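Local coordinates for putative polyketide synthase (Brevibacillus brevis, PDB 6HP2), which probably takes part in synthesis of the antibiotic polyketide bacillaene, this piece being its O-methyltransferase domain, which binds S-adenosyl-L-homocysteine, at residues 225-236 against 299-310. Residues are numbered along the deposited sequence; the frame is centred on the assembly and turned at random.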
loop_
_atom_site.group_PDB
_atom_site.type_symbol
_atom_site.label_atom_id
_atom_site.label_comp_id
_atom_site.label_asym_id
_atom_site.label_seq_id
_atom_site.Cartn_x
_atom_site.Cartn_y
_atom_site.Cartn_z
ATOM N N ILE A 225 -4.710 1.031 16.887
ATOM C CA ILE A 225 -5.280 2.177 17.574
ATOM C C ILE A 225 -4.216 2.898 18.386
ATOM O O ILE A 225 -4.065 4.132 18.321
ATOM C CB ILE A 225 -6.441 1.707 18.466
ATOM C CG1 ILE A 225 -7.615 1.266 17.591
ATOM C CG2 ILE A 225 -6.810 2.812 19.542
ATOM C CD1 ILE A 225 -8.743 0.565 18.424
ATOM N N GLU A 226 -3.504 2.144 19.203
ATOM C CA GLU A 226 -2.496 2.693 20.105
ATOM C C GLU A 226 -1.211 3.121 19.400
ATOM O O GLU A 226 -0.595 4.128 19.792
ATOM C CB GLU A 226 -2.204 1.662 21.185
ATOM C CG GLU A 226 -3.412 1.447 22.117
ATOM C CD GLU A 226 -3.253 0.233 23.059
ATOM O OE1 GLU A 226 -2.188 -0.435 23.084
ATOM O OE2 GLU A 226 -4.247 -0.082 23.722
ATOM N N LEU A 227 -0.795 2.364 18.390
ATOM C CA LEU A 227 0.398 2.716 17.637
ATOM C C LEU A 227 0.209 4.069 16.954
ATOM O O LEU A 227 1.068 4.949 17.029
ATOM C CB LEU A 227 0.698 1.640 16.598
ATOM C CG LEU A 227 1.814 1.921 15.578
ATOM C CD1 LEU A 227 3.139 2.046 16.322
ATOM C CD2 LEU A 227 1.874 0.815 14.531
ATOM N N LEU A 228 -0.921 4.246 16.280
ATOM C CA LEU A 228 -1.199 5.515 15.623
ATOM C C LEU A 228 -1.351 6.631 16.641
ATOM O O LEU A 228 -0.697 7.658 16.511
ATOM C CB LEU A 228 -2.450 5.419 14.756
ATOM C CG LEU A 228 -2.376 4.417 13.640
ATOM C CD1 LEU A 228 -3.714 4.382 12.894
ATOM C CD2 LEU A 228 -1.260 4.727 12.645
ATOM N N ALA A 229 -2.203 6.435 17.673
ATOM C CA ALA A 229 -2.424 7.459 18.684
ATOM C C ALA A 229 -1.103 7.856 19.343
ATOM O O ALA A 229 -0.864 9.030 19.620
ATOM C CB ALA A 229 -3.398 6.958 19.790
ATOM N N GLU A 230 -0.194 6.895 19.540
ATOM C CA GLU A 230 1.076 7.207 20.209
ATOM C C GLU A 230 1.901 8.180 19.380
ATOM O O GLU A 230 2.643 9.001 19.937
ATOM C CB GLU A 230 1.892 5.941 20.455
ATOM C CG GLU A 230 3.208 6.215 21.129
ATOM C CD GLU A 230 3.018 6.604 22.585
ATOM O OE1 GLU A 230 2.025 6.144 23.192
ATOM O OE2 GLU A 230 3.837 7.399 23.106
ATOM N N HIS A 231 1.782 8.118 18.052
ATOM C CA HIS A 231 2.518 9.044 17.194
ATOM C C HIS A 231 1.637 10.150 16.614
ATOM O O HIS A 231 1.876 10.614 15.508
ATOM C CB HIS A 231 3.226 8.237 16.124
ATOM C CG HIS A 231 4.193 7.257 16.717
ATOM N ND1 HIS A 231 5.444 7.641 17.164
ATOM C CD2 HIS A 231 4.029 5.974 17.119
ATOM C CE1 HIS A 231 6.035 6.608 17.737
ATOM N NE2 HIS A 231 5.207 5.580 17.695
ATOM N N GLN A 232 0.633 10.581 17.370
ATOM C CA GLN A 232 -0.185 11.758 17.059
ATOM C C GLN A 232 -1.081 11.558 15.840
ATOM O O GLN A 232 -1.599 12.517 15.268
ATOM C CB GLN A 232 0.705 12.988 16.854
ATOM C CG GLN A 232 1.534 13.421 18.075
ATOM C CD GLN A 232 2.790 12.592 18.264
ATOM O OE1 GLN A 232 3.601 12.447 17.348
ATOM N NE2 GLN A 232 2.957 12.041 19.457
ATOM N N LEU A 233 -1.308 10.335 15.415
ATOM C CA LEU A 233 -2.099 10.125 14.218
ATOM C C LEU A 233 -3.501 9.631 14.529
ATOM O O LEU A 233 -3.715 8.819 15.431
ATOM C CB LEU A 233 -1.377 9.128 13.299
ATOM C CG LEU A 233 -0.039 9.591 12.787
ATOM C CD1 LEU A 233 0.776 8.417 12.113
ATOM C CD2 LEU A 233 -0.157 10.723 11.768
ATOM N N VAL A 234 -4.448 10.040 13.709
ATOM C CA VAL A 234 -5.798 9.540 13.780
ATOM C C VAL A 234 -6.256 9.144 12.411
ATOM O O VAL A 234 -5.799 9.677 11.401
ATOM C CB VAL A 234 -6.766 10.603 14.392
ATOM C CG1 VAL A 234 -6.354 10.821 15.817
ATOM C CG2 VAL A 234 -6.689 11.890 13.605
ATOM N N ILE A 235 -7.216 8.240 12.417
ATOM C CA ILE A 235 -7.814 7.704 11.217
ATOM C C ILE A 235 -8.883 8.651 10.731
ATOM O O ILE A 235 -9.906 8.820 11.389
ATOM C CB ILE A 235 -8.383 6.311 11.467
ATOM C CG1 ILE A 235 -7.269 5.358 11.839
ATOM C CG2 ILE A 235 -9.186 5.884 10.233
ATOM C CD1 ILE A 235 -7.807 4.038 12.496
ATOM N N ASP A 236 -8.685 9.204 9.529
ATOM C CA ASP A 236 -9.734 9.998 8.919
ATOM C C ASP A 236 -10.711 9.098 8.170
ATOM O O ASP A 236 -11.930 9.355 8.155
ATOM C CB ASP A 236 -9.105 11.052 7.981
ATOM C CG ASP A 236 -10.143 12.047 7.460
ATOM O OD1 ASP A 236 -10.842 12.651 8.294
ATOM O OD2 ASP A 236 -10.262 12.187 6.240
ATOM N N TYR A 299 -3.909 11.777 23.968
ATOM C CA TYR A 299 -3.705 10.404 23.517
ATOM C C TYR A 299 -4.995 9.619 23.646
ATOM O O TYR A 299 -5.395 8.908 22.727
ATOM C CB TYR A 299 -2.591 9.736 24.330
ATOM C CG TYR A 299 -2.483 8.258 24.117
ATOM C CD1 TYR A 299 -1.697 7.727 23.089
ATOM C CD2 TYR A 299 -3.148 7.374 24.946
ATOM C CE1 TYR A 299 -1.635 6.358 22.875
ATOM C CE2 TYR A 299 -3.076 6.009 24.743
ATOM C CZ TYR A 299 -2.303 5.509 23.732
ATOM O OH TYR A 299 -2.186 4.120 23.573
ATOM N N THR A 300 -5.675 9.759 24.797
ATOM C CA THR A 300 -6.897 8.995 25.027
ATOM C C THR A 300 -7.950 9.317 23.973
ATOM O O THR A 300 -8.648 8.423 23.496
ATOM C CB THR A 300 -7.414 9.251 26.434
ATOM O OG1 THR A 300 -6.361 8.932 27.355
ATOM C CG2 THR A 300 -8.628 8.392 26.728
ATOM N N LYS A 301 -8.066 10.585 23.589
ATOM C CA LYS A 301 -9.051 10.972 22.588
ATOM C C LYS A 301 -8.646 10.500 21.203
ATOM O O LYS A 301 -9.502 10.144 20.370
ATOM C CB LYS A 301 -9.226 12.493 22.594
ATOM C CG LYS A 301 -10.091 13.022 23.770
ATOM C CD LYS A 301 -11.536 12.550 23.644
ATOM C CE LYS A 301 -12.468 13.329 24.544
ATOM N NZ LYS A 301 -12.116 13.171 25.978
ATOM N N ARG A 302 -7.349 10.474 20.928
ATOM C CA ARG A 302 -6.907 9.862 19.682
ATOM C C ARG A 302 -7.272 8.386 19.639
ATOM O O ARG A 302 -7.695 7.871 18.582
ATOM C CB ARG A 302 -5.411 10.062 19.497
ATOM C CG ARG A 302 -5.021 11.547 19.309
ATOM C CD ARG A 302 -3.620 11.740 18.739
ATOM N NE ARG A 302 -2.553 11.335 19.625
ATOM C CZ ARG A 302 -1.865 12.164 20.401
ATOM N NH1 ARG A 302 -2.120 13.468 20.399
ATOM N NH2 ARG A 302 -0.906 11.695 21.176
ATOM N N CYS A 303 -7.114 7.686 20.768
ATOM C CA CYS A 303 -7.486 6.264 20.824
ATOM C C CYS A 303 -8.970 6.071 20.593
ATOM O O CYS A 303 -9.381 5.196 19.831
ATOM C CB CYS A 303 -7.104 5.658 22.182
ATOM S SG CYS A 303 -5.338 5.377 22.286
ATOM N N GLU A 304 -9.793 6.903 21.229
ATOM C CA GLU A 304 -11.231 6.754 21.095
ATOM C C GLU A 304 -11.662 7.058 19.677
ATOM O O GLU A 304 -12.528 6.367 19.124
ATOM C CB GLU A 304 -11.958 7.675 22.106
ATOM C CG GLU A 304 -11.628 7.258 23.527
ATOM C CD GLU A 304 -12.283 8.150 24.570
ATOM O OE1 GLU A 304 -12.448 7.672 25.717
ATOM O OE2 GLU A 304 -12.624 9.314 24.225
ATOM N N TRP A 305 -11.028 8.050 19.044
ATOM C CA TRP A 305 -11.354 8.321 17.648
ATOM C C TRP A 305 -10.989 7.132 16.765
ATOM O O TRP A 305 -11.778 6.671 15.921
ATOM C CB TRP A 305 -10.603 9.559 17.197
ATOM C CG TRP A 305 -10.946 9.990 15.822
ATOM C CD1 TRP A 305 -10.375 9.592 14.669
ATOM C CD2 TRP A 305 -12.027 10.877 15.465
ATOM N NE1 TRP A 305 -10.989 10.211 13.612
ATOM C CE2 TRP A 305 -12.017 10.996 14.072
ATOM C CE3 TRP A 305 -13.002 11.574 16.198
ATOM C CZ2 TRP A 305 -12.940 11.798 13.379
ATOM C CZ3 TRP A 305 -13.913 12.371 15.511
ATOM C CH2 TRP A 305 -13.874 12.474 14.119
ATOM N N ASN A 306 -9.781 6.619 16.932
ATOM C CA ASN A 306 -9.350 5.510 16.078
ATOM C C ASN A 306 -10.209 4.271 16.289
ATOM O O ASN A 306 -10.528 3.559 15.324
ATOM C CB ASN A 306 -7.884 5.237 16.337
ATOM C CG ASN A 306 -6.981 6.366 15.812
ATOM O OD1 ASN A 306 -7.382 7.183 14.967
ATOM N ND2 ASN A 306 -5.765 6.422 16.329
ATOM N N ALA A 307 -10.610 4.003 17.547
ATOM C CA ALA A 307 -11.403 2.821 17.817
ATOM C C ALA A 307 -12.755 2.927 17.132
ATOM O O ALA A 307 -13.279 1.932 16.629
ATOM C CB ALA A 307 -11.591 2.653 19.323
ATOM N N SER A 308 -13.343 4.126 17.129
ATOM C CA SER A 308 -14.629 4.352 16.476
ATOM C C SER A 308 -14.532 4.141 14.964
ATOM O O SER A 308 -15.424 3.554 14.332
ATOM C CB SER A 308 -15.107 5.794 16.793
ATOM O OG SER A 308 -16.276 6.112 16.081
ATOM N N LYS A 309 -13.484 4.670 14.347
ATOM C CA LYS A 309 -13.312 4.436 12.927
ATOM C C LYS A 309 -13.153 2.948 12.620
ATOM O O LYS A 309 -13.691 2.450 11.623
ATOM C CB LYS A 309 -12.076 5.203 12.431
ATOM C CG LYS A 309 -12.287 6.740 12.511
ATOM C CD LYS A 309 -13.203 7.178 11.374
ATOM C CE LYS A 309 -13.458 8.684 11.447
ATOM N NZ LYS A 309 -14.093 9.145 10.188
ATOM N N LEU A 310 -12.366 2.239 13.424
ATOM C CA LEU A 310 -12.127 0.822 13.137
ATOM C C LEU A 310 -13.340 -0.063 13.434
ATOM O O LEU A 310 -13.401 -1.194 12.926
ATOM C CB LEU A 310 -10.925 0.345 13.918
ATOM C CG LEU A 310 -9.574 0.838 13.373
ATOM C CD1 LEU A 310 -8.437 0.657 14.285
ATOM C CD2 LEU A 310 -9.230 0.169 12.076
HETATM O O HOH W 1 0.768 3.548 23.436
HETATM O O HOH W 2 -13.545 11.953 9.694
#
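Helix 299-310 packs against helix 225-230 at a crossing angle of 136°, with the backbones nearest at A229 and R302, and lies at 25° over strand 233-235, part of strand 233-240 of the eight-stranded mixed sheet of this Rossmann-like methyltransferase fold, away from the S-adenosyl-L-homocysteine pocket. Helix 225-230 ends in a Schellman motif with Q232 as C-prime residue, and R302 grips that end: its NE gives a hydrogen bond to A229 O, 2.9 Å, on a lone pair that lies in the carbonyl plane, and NH2 adds a weak one. CA of Q232 lies over one guanidinium face and CA of Y299 over the other, both toward its rim, so the group is sandwiched between them, with NH1 tied to A294 O in the loop after strand 284-293. Two knobs fit into the helix: A229 among Y299, R302, C303 and N306, and I225 among C303, N306, A307 and L310, where I225 CG1 presses tightly on L310 CD1. With CG beside its backbone N (chi1 -70°), N306 turns its amide to the strand. ND2 points almost straight at L233 O, 3.3 Å, and reaches I225 O only weakly; OD1 takes I235 N at 2.8 Å. Further along, W305 NE1 donates a hydrogen bond to I235 O at 2.8 Å from above the carbonyl plane. K309, bent at chi2, lays its CB and CG along I235 CG2, and its NZ donates one to D236 O at 3.0 Å and another to a water bound to D236 OD1.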